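Local coordinates for protein cyclopenase asqI (Emericella nidulans, PDB 5YY3) that catalyses the zinc-dependent ring contraction of 4'-methoxycyclopenin to 4'-methoxyviridicatin, with release of methyl isocyanate, in aspoquinolone biosynthesis, at residues G59-P64 with L116-L121; S55-I60 with D99-A104. All blocks are in the same frame, centred on the assembly; numbering follows the deposited sequence.

Both contacts start from helix 53-61, at the beginning of the modelled chain, and lie on the same side of the chain's centre with their own centres 9 Å apart. Contact 2 sets the body of that helix (55-60) beside helix 97-109, whereas contact 1 sets its C-terminal part and the residues that follow (59-64) against helix 114-127, the next helix in the chain. Ile60 serves both, and the two contacts meet where Met117 CE touches Ala104 CB at 3.5 Å. The three helices thus enclose one apolar core, which packs the N-terminal part of the chain against helix 114-127 of the hemocyanin-type copper-domain family region.

Contact 1. Residues G59-P64 with L116-L121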
ATOM      1  N   GLY A  59     -12.536 -41.067  21.206  1.00 44.94           N
ATOM      2  CA  GLY A  59     -11.841 -42.079  20.436  1.00 45.89           C
ATOM      3  C   GLY A  59     -12.348 -42.179  19.009  1.00 44.83           C
ATOM      4  O   GLY A  59     -11.569 -42.309  18.068  1.00 44.55           O
ATOM      5  N   ILE A  60     -13.665 -42.118  18.846  1.00 47.22           N
ATOM      6  CA  ILE A  60     -14.278 -42.210  17.522  1.00 44.31           C
ATOM      7  C   ILE A  60     -13.929 -40.976  16.679  1.00 42.71           C
ATOM      8  O   ILE A  60     -13.462 -41.099  15.550  1.00 41.32           O
ATOM      9  CB  ILE A  60     -15.822 -42.373  17.625  1.00 43.64           C
ATOM     10  CG1 ILE A  60     -16.169 -43.693  18.325  1.00 41.96           C
ATOM     11  CG2 ILE A  60     -16.468 -42.310  16.241  1.00 39.40           C
ATOM     12  CD1 ILE A  60     -17.629 -43.844  18.695  1.00 42.96           C
ATOM     13  N   PHE A  61     -14.135 -39.787  17.243  1.00 44.93           N
ATOM     14  CA  PHE A  61     -13.834 -38.537  16.542  1.00 40.82           C
ATOM     15  C   PHE A  61     -12.363 -38.381  16.163  1.00 42.87           C
ATOM     16  O   PHE A  61     -12.023 -37.575  15.293  1.00 38.32           O
ATOM     17  CB  PHE A  61     -14.274 -37.352  17.393  1.00 37.84           C
ATOM     18  CG  PHE A  61     -15.702 -36.970  17.180  1.00 35.26           C
ATOM     19  CD1 PHE A  61     -16.719 -37.715  17.751  1.00 33.46           C
ATOM     20  CD2 PHE A  61     -16.028 -35.882  16.397  1.00 31.18           C
ATOM     21  CE1 PHE A  61     -18.047 -37.372  17.553  1.00 33.32           C
ATOM     22  CE2 PHE A  61     -17.345 -35.532  16.190  1.00 37.95           C
ATOM     23  CZ  PHE A  61     -18.367 -36.281  16.769  1.00 34.89           C
ATOM     24  N   ALA A  62     -11.496 -39.163  16.803  1.00 44.26           N
ATOM     25  CA  ALA A  62     -10.065 -39.107  16.523  1.00 42.19           C
ATOM     26  C   ALA A  62      -9.645 -40.056  15.397  1.00 45.30           C
ATOM     27  O   ALA A  62      -8.515 -39.983  14.900  1.00 45.32           O
ATOM     28  CB  ALA A  62      -9.276 -39.420  17.787  1.00 45.89           C
ATOM     29  N   LEU A  63     -10.543 -40.951  14.998  1.00 41.55           N
ATOM     30  CA  LEU A  63     -10.184 -41.984  14.037  1.00 43.54           C
ATOM     31  C   LEU A  63      -9.760 -41.431  12.676  1.00 46.89           C
ATOM     32  O   LEU A  63     -10.528 -40.730  12.016  1.00 43.94           O
ATOM     33  CB  LEU A  63     -11.343 -42.955  13.860  1.00 47.95           C
ATOM     34  CG  LEU A  63     -11.494 -43.939  15.018  1.00 48.29           C
ATOM     35  CD1 LEU A  63     -12.677 -44.860  14.780  1.00 38.73           C
ATOM     36  CD2 LEU A  63     -10.201 -44.740  15.187  1.00 47.79           C
ATOM     37  N   PRO A  64      -8.532 -41.765  12.247  1.00 47.49           N
ATOM     38  CA  PRO A  64      -7.968 -41.307  10.973  1.00 44.24           C
ATOM     39  C   PRO A  64      -8.523 -42.063   9.764  1.00 46.97           C
ATOM     40  O   PRO A  64      -8.759 -43.273   9.835  1.00 50.83           O
ATOM     41  CB  PRO A  64      -6.475 -41.593  11.144  1.00 47.73           C
ATOM     42  CG  PRO A  64      -6.456 -42.834  11.993  1.00 46.69           C
ATOM     43  CD  PRO A  64      -7.612 -42.673  12.958  1.00 43.62           C
ATOM     44  N   LEU A 116     -17.035 -39.791   7.649  1.00 34.24           N
ATOM     45  CA  LEU A 116     -18.464 -40.013   7.540  1.00 32.43           C
ATOM     46  C   LEU A 116     -19.028 -40.228   8.938  1.00 29.93           C
ATOM     47  O   LEU A 116     -20.036 -39.627   9.309  1.00 29.74           O
ATOM     48  CB  LEU A 116     -18.764 -41.209   6.628  1.00 36.44           C
ATOM     49  CG  LEU A 116     -20.220 -41.485   6.229  1.00 36.14           C
ATOM     50  CD1 LEU A 116     -20.256 -42.379   5.005  1.00 35.88           C
ATOM     51  CD2 LEU A 116     -21.041 -42.111   7.375  1.00 32.67           C
ATOM     52  N   MET A 117     -18.369 -41.086   9.713  1.00 32.32           N
ATOM     53  CA  MET A 117     -18.824 -41.382  11.071  1.00 32.03           C
ATOM     54  C   MET A 117     -18.839 -40.137  11.955  1.00 34.17           C
ATOM     55  O   MET A 117     -19.766 -39.952  12.744  1.00 32.98           O
ATOM     56  CB  MET A 117     -17.951 -42.458  11.717  1.00 34.55           C
ATOM     57  CG  MET A 117     -18.470 -42.912  13.071  1.00 32.36           C
ATOM     58  SD  MET A 117     -20.189 -43.457  12.959  1.00 36.95           S
ATOM     59  CE  MET A 117     -20.798 -42.869  14.512  1.00 45.82           C
ATOM     60  N   ARG A 118     -17.823 -39.281  11.824  1.00 33.34           N
ATOM     61  CA  ARG A 118     -17.757 -38.061  12.641  1.00 33.71           C
ATOM     62  C   ARG A 118     -18.962 -37.176  12.423  1.00 31.45           C
ATOM     63  O   ARG A 118     -19.545 -36.680  13.381  1.00 30.66           O
ATOM     64  CB  ARG A 118     -16.480 -37.270  12.356  1.00 33.07           C
ATOM     65  CG  ARG A 118     -15.382 -37.613  13.308  1.00 33.59           C
ATOM     66  CD  ARG A 118     -14.112 -36.863  13.008  1.00 36.32           C
ATOM     67  NE  ARG A 118     -13.055 -37.810  12.701  1.00 33.41           N
ATOM     68  CZ  ARG A 118     -12.604 -37.986  11.480  1.00 32.94           C
ATOM     69  NH1 ARG A 118     -13.112 -37.249  10.507  1.00 40.16           N
ATOM     70  NH2 ARG A 118     -11.649 -38.861  11.237  1.00 42.07           N
ATOM     71  N   ASP A 119     -19.347 -37.006  11.161  1.00 32.87           N
ATOM     72  CA  ASP A 119     -20.536 -36.239  10.822  1.00 30.11           C
ATOM     73  C   ASP A 119     -21.794 -36.910  11.366  1.00 32.73           C
ATOM     74  O   ASP A 119     -22.675 -36.249  11.917  1.00 30.01           O
ATOM     75  CB  ASP A 119     -20.647 -36.060   9.310  1.00 31.39           C
ATOM     76  CG  ASP A 119     -19.861 -34.864   8.807  1.00 34.65           C
ATOM     77  OD1 ASP A 119     -19.607 -33.949   9.623  1.00 37.30           O
ATOM     78  OD2 ASP A 119     -19.513 -34.824   7.598  1.00 33.72           O
ATOM     79  N   ALA A 120     -21.868 -38.230  11.216  1.00 33.83           N
ATOM     80  CA  ALA A 120     -23.045 -38.987  11.635  1.00 32.39           C
ATOM     81  C   ALA A 120     -23.183 -38.962  13.154  1.00 28.36           C
ATOM     82  O   ALA A 120     -24.267 -38.731  13.694  1.00 32.97           O
ATOM     83  CB  ALA A 120     -22.964 -40.439  11.112  1.00 30.26           C
ATOM     84  N   LEU A 121     -22.067 -39.180  13.836  1.00 29.79           N
ATOM     85  CA  LEU A 121     -22.048 -39.231  15.283  1.00 31.99           C
ATOM     86  C   LEU A 121     -22.335 -37.863  15.871  1.00 35.36           C
ATOM     87  O   LEU A 121     -22.984 -37.750  16.918  1.00 33.89           O
ATOM     88  CB  LEU A 121     -20.698 -39.734  15.780  1.00 30.66           C
ATOM     89  CG  LEU A 121     -20.634 -39.963  17.280  1.00 34.81           C
ATOM     90  CD1 LEU A 121     -21.818 -40.813  17.714  1.00 35.40           C
ATOM     91  CD2 LEU A 121     -19.321 -40.622  17.641  1.00 34.51           C
TER
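Phe61 and Arg118 bring the backbones closest, their CA atoms 5.6 Å apart, where the C-terminal part of helix 53-61 and the residues that follow meet helix 114-127. Arg118 reaches out from its helix to the backbone carbonyls of Phe61 and Leu63. Its chain bends at chi3 (-119°), and the edge of the guanidinium faces both acceptors: NE gives a weak, bent hydrogen bond to Phe61 O (2.8 Å, 125° at the hydrogen), while NH2 lies 2.3 Å from Leu63 O, too short for a normal hydrogen bond, so the exact geometry there is doubtful. A long side chain with several N-H groups suits this place, because it can bridge two nearby carbonyls. The remaining nitrogen, NH1, forms a salt bridge with Glu115, which probably steadies the group.

The rest of the contact is apolar. The Phe61 ring and the Arg118 side chain run past each other in opposite directions, with CD2 of the ring 3.6 Å from Arg118 CG. At the ring atom para to it, Phe61 CE1 lies 3.5 Å from Leu121 CD2; both approaches are oblique. That methyl also meets Ile60 CG2 at 3.6 Å, so one leucine branch fills the space between a beta-branched and an aromatic neighbour. Ile60 CG2 also touches Met117 CG at 3.8 Å. Pro139 covers another part of the Phe61 ring, and the side chain of Phe61 is about 11 Å from that of the zinc ligand His190. Helix 53-61 thus packs on helix 114-127, part of the hemocyanin-type copper-domain family region, with an arginine directed to carbonyls beside an apolar core.

Contact 2. Residues S55-I60 with D99-A104; sequences SDVRGI and DGISKA
Apolar packing carries most of this contact, and Ile101 is at its middle. Its two outer methyls serve different partners: CG2 lies 3.8 Å from Asp56 CB and 4.1 Å from Ile60 CD1, while CD1 reaches Val57 CG2 at 3.9 Å. The first torsion of Ile101 (chi1 -60°) sets CG1 beside the backbone N and CG2 beside the carbonyl carbon, which directs CG2 to Asp56 and Ile60 and CD1 to Val57. Val57 and Ile101 cross at about a right angle and touch through one methyl each, CG2 and CD1. One turn further on, the CD1 end of Ile60 lies 4.1 Å from Ala104 CB. A small alanine suits this position, since it leaves room for the isoleucine tip and, on another side, for Met117 of helix 114-127.

The polar contribution lies at the margin. Asp56 turns its methylene to Ile101, while its carboxylate forms a salt bridge through OD1 with Lys105, one residue beyond Ala104 on the same helix. An aspartate can thus add both an aliphatic surface and a charge that ties the two helices together.

As for the backbones, the axes of the two short segments come within 11.0 Å at an angle of 33°, running in roughly the same direction. This is parallel helix packing through beta-branched residues and alanine, joining helix 53-61 to helix 97-109 away from the zinc site.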
ATOM      1  N   SER A  55     -15.075 -41.051  26.559  1.00 53.18           N
ATOM      2  CA  SER A  55     -13.799 -41.370  25.923  1.00 60.54           C
ATOM      3  C   SER A  55     -13.982 -42.256  24.685  1.00 55.67           C
ATOM      4  O   SER A  55     -13.113 -42.307  23.814  1.00 49.73           O
ATOM      5  CB  SER A  55     -12.847 -42.035  26.929  1.00 63.24           C
ATOM      6  OG  SER A  55     -13.525 -43.016  27.696  1.00 65.79           O
ATOM      7  N   ASP A  56     -15.114 -42.947  24.609  1.00 57.74           N
ATOM      8  CA  ASP A  56     -15.494 -43.651  23.388  1.00 52.51           C
ATOM      9  C   ASP A  56     -15.720 -42.631  22.282  1.00 47.27           C
ATOM     10  O   ASP A  56     -15.254 -42.797  21.155  1.00 45.90           O
ATOM     11  CB  ASP A  56     -16.762 -44.479  23.601  1.00 51.38           C
ATOM     12  CG  ASP A  56     -16.474 -45.845  24.173  1.00 56.27           C
ATOM     13  OD1 ASP A  56     -15.334 -46.331  24.001  1.00 59.92           O
ATOM     14  OD2 ASP A  56     -17.398 -46.444  24.770  1.00 61.93           O
ATOM     15  N   VAL A  57     -16.437 -41.566  22.627  1.00 47.45           N
ATOM     16  CA  VAL A  57     -16.775 -40.516  21.681  1.00 48.80           C
ATOM     17  C   VAL A  57     -15.519 -39.812  21.170  1.00 48.38           C
ATOM     18  O   VAL A  57     -15.363 -39.641  19.961  1.00 46.99           O
ATOM     19  CB  VAL A  57     -17.750 -39.491  22.317  1.00 45.74           C
ATOM     20  CG1 VAL A  57     -17.916 -38.264  21.429  1.00 42.85           C
ATOM     21  CG2 VAL A  57     -19.094 -40.143  22.580  1.00 41.80           C
ATOM     22  N   ARG A  58     -14.625 -39.416  22.081  1.00 50.79           N
ATOM     23  CA  ARG A  58     -13.341 -38.823  21.690  1.00 49.92           C
ATOM     24  C   ARG A  58     -12.516 -39.790  20.843  1.00 46.76           C
ATOM     25  O   ARG A  58     -11.874 -39.385  19.875  1.00 48.82           O
ATOM     26  CB  ARG A  58     -12.532 -38.391  22.919  1.00 52.77           C
ATOM     27  CG  ARG A  58     -13.086 -37.177  23.651  1.00 57.21           C
ATOM     28  CD  ARG A  58     -12.353 -36.954  24.973  1.00 63.98           C
ATOM     29  NE  ARG A  58     -13.224 -37.184  26.126  1.00 68.58           N
ATOM     30  CZ  ARG A  58     -12.819 -37.709  27.281  1.00 65.51           C
ATOM     31  NH1 ARG A  58     -11.553 -38.073  27.438  1.00 64.73           N
ATOM     32  NH2 ARG A  58     -13.684 -37.884  28.274  1.00 63.13           N
ATOM     33  N   GLY A  59     -12.536 -41.067  21.206  1.00 44.94           N
ATOM     34  CA  GLY A  59     -11.841 -42.079  20.436  1.00 45.89           C
ATOM     35  C   GLY A  59     -12.348 -42.179  19.009  1.00 44.83           C
ATOM     36  O   GLY A  59     -11.569 -42.309  18.068  1.00 44.55           O
ATOM     37  N   ILE A  60     -13.665 -42.118  18.846  1.00 47.22           N
ATOM     38  CA  ILE A  60     -14.278 -42.210  17.522  1.00 44.31           C
ATOM     39  C   ILE A  60     -13.929 -40.976  16.679  1.00 42.71           C
ATOM     40  O   ILE A  60     -13.462 -41.099  15.550  1.00 41.32           O
ATOM     41  CB  ILE A  60     -15.822 -42.373  17.625  1.00 43.64           C
ATOM     42  CG1 ILE A  60     -16.169 -43.693  18.325  1.00 41.96           C
ATOM     43  CG2 ILE A  60     -16.468 -42.310  16.241  1.00 39.40           C
ATOM     44  CD1 ILE A  60     -17.629 -43.844  18.695  1.00 42.96           C
ATOM     45  N   ASP A  99     -26.160 -47.451  23.259  1.00 45.16           N
ATOM     46  CA  ASP A  99     -26.713 -48.121  22.086  1.00 45.80           C
ATOM     47  C   ASP A  99     -26.098 -47.533  20.803  1.00 42.74           C
ATOM     48  O   ASP A  99     -25.541 -48.269  19.983  1.00 49.14           O
ATOM     49  CB  ASP A  99     -28.245 -48.016  22.059  1.00 46.54           C
ATOM     50  CG  ASP A  99     -28.905 -48.793  23.191  1.00 48.51           C
ATOM     51  OD1 ASP A  99     -28.406 -49.895  23.503  1.00 50.84           O
ATOM     52  OD2 ASP A  99     -29.920 -48.315  23.759  1.00 46.24           O
ATOM     53  N   GLY A 100     -26.182 -46.216  20.638  1.00 41.04           N
ATOM     54  CA  GLY A 100     -25.646 -45.565  19.454  1.00 38.74           C
ATOM     55  C   GLY A 100     -24.161 -45.827  19.295  1.00 37.63           C
ATOM     56  O   GLY A 100     -23.667 -46.079  18.197  1.00 40.05           O
ATOM     57  N   ILE A 101     -23.441 -45.792  20.407  1.00 37.28           N
ATOM     58  CA  ILE A 101     -21.998 -45.936  20.353  1.00 40.96           C
ATOM     59  C   ILE A 101     -21.586 -47.366  20.015  1.00 39.68           C
ATOM     60  O   ILE A 101     -20.587 -47.574  19.326  1.00 44.06           O
ATOM     61  CB  ILE A 101     -21.368 -45.483  21.669  1.00 38.06           C
ATOM     62  CG1 ILE A 101     -21.729 -44.025  21.901  1.00 37.94           C
ATOM     63  CG2 ILE A 101     -19.859 -45.642  21.635  1.00 44.10           C
ATOM     64  CD1 ILE A 101     -21.086 -43.446  23.101  1.00 51.68           C
ATOM     65  N   SER A 102     -22.372 -48.342  20.470  1.00 44.18           N
ATOM     66  CA  SER A 102     -22.163 -49.737  20.082  1.00 41.60           C
ATOM     67  C   SER A 102     -22.304 -49.923  18.573  1.00 40.57           C
ATOM     68  O   SER A 102     -21.433 -50.529  17.938  1.00 44.49           O
ATOM     69  CB  SER A 102     -23.141 -50.658  20.803  1.00 43.41           C
ATOM     70  OG  SER A 102     -22.770 -50.815  22.161  1.00 58.12           O
ATOM     71  N   LYS A 103     -23.397 -49.402  18.011  1.00 38.74           N
ATOM     72  CA  LYS A 103     -23.634 -49.448  16.564  1.00 40.16           C
ATOM     73  C   LYS A 103     -22.470 -48.788  15.826  1.00 44.46           C
ATOM     74  O   LYS A 103     -21.956 -49.316  14.832  1.00 45.19           O
ATOM     75  CB  LYS A 103     -24.956 -48.756  16.203  1.00 33.62           C
ATOM     76  CG  LYS A 103     -25.490 -49.088  14.809  1.00 41.95           C
ATOM     77  CD  LYS A 103     -25.653 -50.601  14.619  1.00 50.19           C
ATOM     78  CE  LYS A 103     -26.411 -50.971  13.340  1.00 52.38           C
ATOM     79  NZ  LYS A 103     -25.525 -51.141  12.156  1.00 55.49           N
ATOM     80  N   ALA A 104     -22.049 -47.637  16.344  1.00 44.20           N
ATOM     81  CA  ALA A 104     -20.939 -46.873  15.788  1.00 39.62           C
ATOM     82  C   ALA A 104     -19.655 -47.702  15.718  1.00 41.82           C
ATOM     83  O   ALA A 104     -19.044 -47.812  14.650  1.00 40.61           O
ATOM     84  CB  ALA A 104     -20.716 -45.611  16.617  1.00 40.92           C
TER